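Local coordinates for MdbA protein (Corynebacterium diphtheriae, PDB 5C00) that is a thiol-disulfide oxidoreductase of the DsbA-like thioredoxin family, essential for viability, pilus assembly, toxin production and virulence, and probably forms disulfides in exported proteins, at residues K7-K19 with W134-G147. Numbering follows the deposited sequence.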
ATOM      1  N   LYS A   7      -5.030  25.005  -9.405  1.00 45.56           N
ATOM      2  CA  LYS A   7      -5.556  25.342  -8.047  1.00 43.60           C
ATOM      3  C   LYS A   7      -5.105  24.327  -6.987  1.00 39.16           C
ATOM      4  O   LYS A   7      -5.111  23.116  -7.224  1.00 36.45           O
ATOM      5  CB  LYS A   7      -7.071  25.390  -8.092  1.00 46.42           C
ATOM      6  CG  LYS A   7      -7.695  26.174  -6.964  1.00 50.62           C
ATOM      7  CD  LYS A   7      -9.208  26.225  -7.100  1.00 53.53           C
ATOM      8  CE  LYS A   7      -9.764  27.373  -6.280  1.00 57.29           C
ATOM      9  NZ  LYS A   7     -11.245  27.363  -6.227  1.00 59.52           N
ATOM     10  N   ALA A   8      -4.767  24.831  -5.802  1.00 33.99           N
ATOM     11  CA  ALA A   8      -4.229  24.017  -4.723  1.00 30.59           C
ATOM     12  C   ALA A   8      -5.410  23.496  -3.913  1.00 27.33           C
ATOM     13  O   ALA A   8      -6.310  24.240  -3.626  1.00 29.43           O
ATOM     14  CB  ALA A   8      -3.332  24.851  -3.819  1.00 31.26           C
ATOM     15  N   HIS A   9      -5.398  22.217  -3.568  1.00 25.85           N
ATOM     16  CA  HIS A   9      -6.446  21.588  -2.773  1.00 25.46           C
ATOM     17  C   HIS A   9      -5.983  21.184  -1.374  1.00 25.15           C
ATOM     18  O   HIS A   9      -6.771  21.285  -0.422  1.00 25.74           O
ATOM     19  CB  HIS A   9      -6.913  20.335  -3.522  1.00 26.26           C
ATOM     20  CG  HIS A   9      -7.330  20.622  -4.919  1.00 26.61           C
ATOM     21  ND1 HIS A   9      -8.574  21.120  -5.215  1.00 27.73           N
ATOM     22  CD2 HIS A   9      -6.647  20.578  -6.089  1.00 27.68           C
ATOM     23  CE1 HIS A   9      -8.653  21.347  -6.512  1.00 28.97           C
ATOM     24  NE2 HIS A   9      -7.508  21.015  -7.068  1.00 28.70           N
ATOM     25  N   GLN A  10      -4.744  20.677  -1.259  1.00 25.36           N
ATOM     26  CA  GLN A  10      -4.138  20.314   0.040  1.00 26.83           C
ATOM     27  C   GLN A  10      -2.817  21.026   0.299  1.00 26.26           C
ATOM     28  O   GLN A  10      -1.890  20.927  -0.501  1.00 26.82           O
ATOM     29  CB  GLN A  10      -3.843  18.830   0.150  1.00 27.10           C
ATOM     30  CG  GLN A  10      -4.985  17.942   0.474  1.00 28.12           C
ATOM     31  CD  GLN A  10      -5.756  18.358   1.701  1.00 27.49           C
ATOM     32  OE1 GLN A  10      -5.207  18.462   2.799  1.00 29.07           O
ATOM     33  NE2 GLN A  10      -7.024  18.580   1.519  1.00 28.52           N
ATOM     34  N   ALA A  11      -2.726  21.703   1.445  1.00 25.27           N
ATOM     35  CA  ALA A  11      -1.545  22.503   1.790  1.00 25.19           C
ATOM     36  C   ALA A  11      -1.301  23.555   0.697  1.00 25.36           C
ATOM     37  O   ALA A  11      -2.251  24.226   0.293  1.00 25.85           O
ATOM     38  CB  ALA A  11      -0.324  21.608   2.060  1.00 24.40           C
ATOM     39  N   ASN A  12      -0.066  23.697   0.233  1.00 25.93           N
ATOM     40  CA  ASN A  12       0.286  24.702  -0.738  1.00 27.01           C
ATOM     41  C   ASN A  12       1.488  24.193  -1.489  1.00 28.18           C
ATOM     42  O   ASN A  12       2.049  23.163  -1.127  1.00 29.00           O
ATOM     43  CB  ASN A  12       0.637  26.018  -0.032  1.00 27.40           C
ATOM     44  CG  ASN A  12       1.838  25.886   0.895  1.00 26.44           C
ATOM     45  OD1 ASN A  12       2.963  25.647   0.446  1.00 26.95           O
ATOM     46  ND2 ASN A  12       1.606  26.074   2.198  1.00 25.89           N
ATOM     47  N   LYS A  13       1.934  24.933  -2.491  1.00 29.57           N
ATOM     48  CA  LYS A  13       2.987  24.416  -3.390  1.00 31.69           C
ATOM     49  C   LYS A  13       4.389  24.429  -2.783  1.00 30.58           C
ATOM     50  O   LYS A  13       5.288  23.853  -3.353  1.00 31.55           O
ATOM     51  CB  LYS A  13       2.994  25.191  -4.724  1.00 34.17           C
ATOM     52  CG  LYS A  13       3.610  26.577  -4.674  1.00 37.98           C
ATOM     53  CD  LYS A  13       3.791  27.183  -6.085  1.00 41.85           C
ATOM     54  CE  LYS A  13       4.917  28.222  -6.166  1.00 45.41           C
ATOM     55  NZ  LYS A  13       4.473  29.649  -6.110  1.00 48.11           N
ATOM     56  N   TYR A  14       4.587  25.104  -1.648  1.00 28.60           N
ATOM     57  CA  TYR A  14       5.858  25.061  -0.936  1.00 27.99           C
ATOM     58  C   TYR A  14       5.960  23.923   0.077  1.00 26.88           C
ATOM     59  O   TYR A  14       7.039  23.615   0.487  1.00 27.27           O
ATOM     60  CB  TYR A  14       6.082  26.354  -0.156  1.00 29.71           C
ATOM     61  CG  TYR A  14       6.712  27.477  -0.930  1.00 31.29           C
ATOM     62  CD1 TYR A  14       6.046  28.060  -2.010  1.00 34.93           C
ATOM     63  CD2 TYR A  14       7.958  27.985  -0.578  1.00 33.61           C
ATOM     64  CE1 TYR A  14       6.629  29.100  -2.736  1.00 34.25           C
ATOM     65  CE2 TYR A  14       8.528  29.061  -1.275  1.00 33.84           C
ATOM     66  CZ  TYR A  14       7.866  29.587  -2.366  1.00 34.84           C
ATOM     67  OH  TYR A  14       8.433  30.656  -3.055  1.00 37.80           O
ATOM     68  N   ALA A  15       4.842  23.328   0.489  1.00 26.62           N
ATOM     69  CA  ALA A  15       4.821  22.429   1.661  1.00 27.19           C
ATOM     70  C   ALA A  15       5.731  21.196   1.458  1.00 27.30           C
ATOM     71  O   ALA A  15       5.651  20.534   0.437  1.00 26.82           O
ATOM     72  CB  ALA A  15       3.414  21.976   1.962  1.00 26.10           C
ATOM     73  N   ASP A  16       6.605  20.964   2.428  1.00 28.03           N
ATOM     74  CA  ASP A  16       7.567  19.855   2.464  1.00 27.09           C
ATOM     75  C   ASP A  16       6.973  18.822   3.451  1.00 26.01           C
ATOM     76  O   ASP A  16       6.538  19.161   4.564  1.00 22.76           O
ATOM     77  CB  ASP A  16       8.930  20.282   3.043  1.00 30.48           C
ATOM     78  CG  ASP A  16       9.804  21.123   2.074  1.00 35.75           C
ATOM     79  OD1 ASP A  16       9.660  20.991   0.856  1.00 38.68           O
ATOM     80  OD2 ASP A  16      10.639  21.940   2.553  1.00 41.40           O
ATOM     81  N   TYR A  17       7.053  17.561   3.074  1.00 23.27           N
ATOM     82  CA  TYR A  17       6.617  16.448   3.913  1.00 25.34           C
ATOM     83  C   TYR A  17       7.873  15.653   4.334  1.00 26.35           C
ATOM     84  O   TYR A  17       8.871  15.607   3.611  1.00 27.20           O
ATOM     85  CB  TYR A  17       5.664  15.510   3.137  1.00 25.10           C
ATOM     86  CG  TYR A  17       4.279  16.103   2.827  1.00 26.79           C
ATOM     87  CD1 TYR A  17       4.119  17.100   1.843  1.00 28.53           C
ATOM     88  CD2 TYR A  17       3.160  15.726   3.541  1.00 26.10           C
ATOM     89  CE1 TYR A  17       2.863  17.667   1.576  1.00 28.40           C
ATOM     90  CE2 TYR A  17       1.906  16.273   3.285  1.00 27.22           C
ATOM     91  CZ  TYR A  17       1.747  17.245   2.298  1.00 29.24           C
ATOM     92  OH  TYR A  17       0.492  17.799   2.018  1.00 31.55           O
ATOM     93  N   ASP A  18       7.808  15.026   5.489  1.00 27.33           N
ATOM     94  CA  ASP A  18       8.877  14.111   5.887  1.00 29.69           C
ATOM     95  C   ASP A  18       8.936  12.887   4.931  1.00 29.76           C
ATOM     96  O   ASP A  18       7.887  12.338   4.548  1.00 27.74           O
ATOM     97  CB  ASP A  18       8.704  13.691   7.328  1.00 30.40           C
ATOM     98  CG  ASP A  18       9.873  12.853   7.819  1.00 35.85           C
ATOM     99  OD1 ASP A  18      11.065  13.165   7.468  1.00 36.71           O
ATOM    100  OD2 ASP A  18       9.599  11.877   8.535  1.00 37.17           O
ATOM    101  N   LYS A  19      10.158  12.509   4.534  1.00 28.94           N
ATOM    102  CA  LYS A  19      10.421  11.497   3.516  1.00 29.77           C
ATOM    103  C   LYS A  19      11.561  10.554   3.915  1.00 30.43           C
ATOM    104  O   LYS A  19      12.741  10.931   3.801  1.00 32.96           O
ATOM    105  CB  LYS A  19      10.813  12.191   2.229  1.00 35.68           C
ATOM    106  CG  LYS A  19       9.732  12.313   1.168  1.00 40.08           C
ATOM    107  CD  LYS A  19      10.016  11.409  -0.050  1.00 40.81           C
ATOM    108  CE  LYS A  19      10.384  12.172  -1.315  1.00 40.62           C
ATOM    109  NZ  LYS A  19      10.128  11.334  -2.545  1.00 37.81           N
ATOM    110  N   TRP A 134     -11.243  13.915   1.882  1.00 20.34           N
ATOM    111  CA  TRP A 134     -10.423  14.133   0.675  1.00 20.05           C
ATOM    112  C   TRP A 134     -11.103  13.577  -0.571  1.00 20.52           C
ATOM    113  O   TRP A 134     -11.737  12.507  -0.532  1.00 21.11           O
ATOM    114  CB  TRP A 134      -9.047  13.488   0.804  1.00 19.10           C
ATOM    115  CG  TRP A 134      -8.094  14.204   1.693  1.00 20.59           C
ATOM    116  CD1 TRP A 134      -8.380  15.112   2.637  1.00 21.87           C
ATOM    117  CD2 TRP A 134      -6.712  13.910   1.827  1.00 20.71           C
ATOM    118  NE1 TRP A 134      -7.248  15.479   3.296  1.00 22.43           N
ATOM    119  CE2 TRP A 134      -6.202  14.757   2.805  1.00 21.03           C
ATOM    120  CE3 TRP A 134      -5.852  13.048   1.165  1.00 21.21           C
ATOM    121  CZ2 TRP A 134      -4.872  14.721   3.193  1.00 21.84           C
ATOM    122  CZ3 TRP A 134      -4.523  13.031   1.528  1.00 21.64           C
ATOM    123  CH2 TRP A 134      -4.048  13.858   2.522  1.00 20.89           C
ATOM    124  N   GLY A 135     -10.944  14.299  -1.679  1.00 20.51           N
ATOM    125  CA  GLY A 135     -11.293  13.831  -2.987  1.00 19.67           C
ATOM    126  C   GLY A 135     -10.059  13.583  -3.785  1.00 19.67           C
ATOM    127  O   GLY A 135      -8.943  13.761  -3.295  1.00 18.72           O
ATOM    128  N   ASP A 136     -10.241  13.211  -5.044  1.00 19.43           N
ATOM    129  CA  ASP A 136      -9.116  12.855  -5.892  1.00 19.02           C
ATOM    130  C   ASP A 136      -8.049  13.945  -6.051  1.00 19.27           C
ATOM    131  O   ASP A 136      -6.870  13.636  -6.152  1.00 19.04           O
ATOM    132  CB  ASP A 136      -9.626  12.423  -7.266  1.00 21.03           C
ATOM    133  CG  ASP A 136     -10.400  11.060  -7.220  1.00 21.69           C
ATOM    134  OD1 ASP A 136     -10.070  10.173  -6.379  1.00 21.49           O
ATOM    135  OD2 ASP A 136     -11.354  10.904  -8.032  1.00 23.72           O
ATOM    136  N   ASN A 137      -8.450  15.201  -6.031  1.00 19.66           N
ATOM    137  CA  ASN A 137      -7.477  16.276  -6.211  1.00 19.93           C
ATOM    138  C   ASN A 137      -6.643  16.443  -4.950  1.00 19.43           C
ATOM    139  O   ASN A 137      -5.530  16.944  -5.028  1.00 20.01           O
ATOM    140  CB  ASN A 137      -8.151  17.584  -6.615  1.00 21.32           C
ATOM    141  CG  ASN A 137      -8.546  17.606  -8.082  1.00 22.72           C
ATOM    142  OD1 ASN A 137      -7.730  17.436  -8.976  1.00 24.18           O
ATOM    143  ND2 ASN A 137      -9.791  17.806  -8.325  1.00 25.51           N
ATOM    144  N   ASP A 138      -7.190  16.037  -3.789  1.00 18.50           N
ATOM    145  CA  ASP A 138      -6.433  16.061  -2.550  1.00 18.62           C
ATOM    146  C   ASP A 138      -5.397  14.975  -2.571  1.00 17.66           C
ATOM    147  O   ASP A 138      -4.222  15.215  -2.269  1.00 17.93           O
ATOM    148  CB  ASP A 138      -7.375  15.929  -1.362  1.00 19.34           C
ATOM    149  CG  ASP A 138      -8.405  17.051  -1.331  1.00 21.66           C
ATOM    150  OD1 ASP A 138      -8.021  18.245  -1.055  1.00 24.48           O
ATOM    151  OD2 ASP A 138      -9.582  16.783  -1.632  1.00 23.58           O
ATOM    152  N   PHE A 139      -5.795  13.757  -2.927  1.00 17.23           N
ATOM    153  CA  PHE A 139      -4.807  12.701  -3.056  1.00 17.00           C
ATOM    154  C   PHE A 139      -3.696  13.082  -4.041  1.00 18.15           C
ATOM    155  O   PHE A 139      -2.503  12.760  -3.842  1.00 17.84           O
ATOM    156  CB  PHE A 139      -5.485  11.403  -3.461  1.00 17.16           C
ATOM    157  CG  PHE A 139      -6.313  10.802  -2.357  1.00 17.37           C
ATOM    158  CD1 PHE A 139      -5.697  10.111  -1.330  1.00 18.50           C
ATOM    159  CD2 PHE A 139      -7.685  10.920  -2.337  1.00 17.38           C
ATOM    160  CE1 PHE A 139      -6.440   9.562  -0.296  1.00 18.44           C
ATOM    161  CE2 PHE A 139      -8.444  10.363  -1.313  1.00 17.66           C
ATOM    162  CZ  PHE A 139      -7.821   9.664  -0.303  1.00 18.05           C
ATOM    163  N   ALA A 140      -4.065  13.734  -5.127  1.00 17.82           N
ATOM    164  CA  ALA A 140      -3.069  14.121  -6.133  1.00 18.72           C
ATOM    165  C   ALA A 140      -2.101  15.190  -5.633  1.00 18.64           C
ATOM    166  O   ALA A 140      -0.909  15.108  -5.875  1.00 18.35           O
ATOM    167  CB  ALA A 140      -3.761  14.598  -7.393  1.00 18.63           C
ATOM    168  N   ASP A 141      -2.615  16.185  -4.926  1.00 20.12           N
ATOM    169  CA  ASP A 141      -1.758  17.285  -4.464  1.00 20.28           C
ATOM    170  C   ASP A 141      -0.695  16.661  -3.546  1.00 19.25           C
ATOM    171  O   ASP A 141       0.474  17.055  -3.557  1.00 19.77           O
ATOM    172  CB  ASP A 141      -2.533  18.327  -3.684  1.00 21.83           C
ATOM    173  CG  ASP A 141      -3.152  19.417  -4.561  1.00 25.49           C
ATOM    174  OD1 ASP A 141      -3.279  19.268  -5.801  1.00 25.21           O
ATOM    175  OD2 ASP A 141      -3.506  20.467  -3.960  1.00 30.59           O
ATOM    176  N   VAL A 142      -1.133  15.747  -2.674  1.00 18.75           N
ATOM    177  CA  VAL A 142      -0.241  15.172  -1.689  1.00 17.95           C
ATOM    178  C   VAL A 142       0.827  14.304  -2.345  1.00 18.20           C
ATOM    179  O   VAL A 142       2.008  14.360  -1.968  1.00 17.70           O
ATOM    180  CB  VAL A 142      -0.998  14.425  -0.569  1.00 17.67           C
ATOM    181  CG1 VAL A 142      -0.022  13.709   0.355  1.00 18.56           C
ATOM    182  CG2 VAL A 142      -1.780  15.429   0.234  1.00 19.10           C
ATOM    183  N   ALA A 143       0.433  13.496  -3.335  1.00 18.05           N
ATOM    184  CA  ALA A 143       1.377  12.759  -4.111  1.00 19.01           C
ATOM    185  C   ALA A 143       2.441  13.676  -4.730  1.00 18.51           C
ATOM    186  O   ALA A 143       3.628  13.345  -4.706  1.00 19.05           O
ATOM    187  CB  ALA A 143       0.657  11.962  -5.212  1.00 19.09           C
ATOM    188  N   LYS A 144       2.014  14.752  -5.356  1.00 19.10           N
ATOM    189  CA  LYS A 144       2.955  15.693  -5.990  1.00 21.15           C
ATOM    190  C   LYS A 144       3.925  16.251  -4.946  1.00 21.43           C
ATOM    191  O   LYS A 144       5.146  16.337  -5.171  1.00 22.05           O
ATOM    192  CB  LYS A 144       2.171  16.814  -6.635  1.00 23.12           C
ATOM    193  CG  LYS A 144       3.010  17.939  -7.197  1.00 26.58           C
ATOM    194  CD  LYS A 144       3.718  17.469  -8.439  1.00 30.68           C
ATOM    195  CE  LYS A 144       4.597  18.579  -9.008  1.00 35.56           C
ATOM    196  NZ  LYS A 144       5.926  18.530  -8.382  1.00 39.69           N
ATOM    197  N   SER A 145       3.374  16.673  -3.815  1.00 20.08           N
ATOM    198  CA  SER A 145       4.208  17.240  -2.744  1.00 20.39           C
ATOM    199  C   SER A 145       5.262  16.234  -2.271  1.00 21.64           C
ATOM    200  O   SER A 145       6.353  16.638  -1.886  1.00 22.06           O
ATOM    201  CB  SER A 145       3.367  17.648  -1.557  1.00 21.50           C
ATOM    202  OG  SER A 145       2.506  18.737  -1.872  1.00 22.96           O
ATOM    203  N   LEU A 146       4.936  14.941  -2.267  1.00 19.79           N
ATOM    204  CA  LEU A 146       5.876  13.908  -1.835  1.00 20.82           C
ATOM    205  C   LEU A 146       6.843  13.470  -2.917  1.00 23.02           C
ATOM    206  O   LEU A 146       7.716  12.604  -2.674  1.00 23.95           O
ATOM    207  CB  LEU A 146       5.123  12.679  -1.281  1.00 20.44           C
ATOM    208  CG  LEU A 146       4.840  12.727   0.220  1.00 22.25           C
ATOM    209  CD1 LEU A 146       3.893  11.616   0.673  1.00 23.66           C
ATOM    210  CD2 LEU A 146       6.093  12.678   1.072  1.00 24.18           C
ATOM    211  N   GLY A 147       6.668  13.969  -4.128  1.00 22.57           N
ATOM    212  CA  GLY A 147       7.635  13.694  -5.159  1.00 23.06           C
ATOM    213  C   GLY A 147       7.138  13.030  -6.405  1.00 23.16           C
ATOM    214  O   GLY A 147       7.954  12.776  -7.286  1.00 22.93           O
TER
HETATM  215  O   HOH W   1       0.027  18.755  -0.428  1.00 27.34           O
HETATM  216  O   HOH W   2      -0.599  21.775  -2.822  1.00 32.36           O
HETATM  217  O   HOH W   3       3.907  20.933  -1.787  1.00 29.57           O
HETATM  218  O   HOH W   4       7.844  17.049   0.464  1.00 35.86           O
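The imidazole of His9 lies flat on Asn137, whose CB sits over one face, 3.4 Å from the ring centroid in a CH-pi contact, while the carboxylate of Asp141 stands at the ring edge. The Asn137 amide runs nearly parallel to the imidazole (14°), and its OD1 accepts a hydrogen bond from Arg157 NH1. Here, at the protein surface, the irregular N-terminal segment 7-19 runs along helix 136-145, in the helical part of a DsbA-like thioredoxin fold. One face of the Trp134 indole carries the Gln10 amide, tilted 32° to it, and Asp138 CB, both offset toward the rim; Phe139 CD1 lies at the indole edge, in plane. Asp141 OD2 takes two backbone N-H groups, both tilted out of the carboxylate plane toward the same face: His9 N at 2.6 Å on the syn side and Gln10 N at 3.0 Å on the anti side. Arg157 forms a salt bridge with the other oxygen, OD1, which probably stabilises the negative charge. Bent at chi2 (-53°), the Gln10 chain brings NE2 to Asp138 OD1 in an almost straight bond of 2.8 Å, entering from above the carboxylate plane; Asp138 OD2 accepts a hydrogen bond from Gly135 N, the N-cap residue, through its anti lone pair. Further along, one water joins Gln10 O, Tyr17 OH and Ser145 OG, and Tyr17 CB packs on Leu146 CD2. Where Gly147 closes the helix in a Schellman motif, Lys19 NZ donates to Leu146 O at 2.7 Å, nearly in line with the carbonyl.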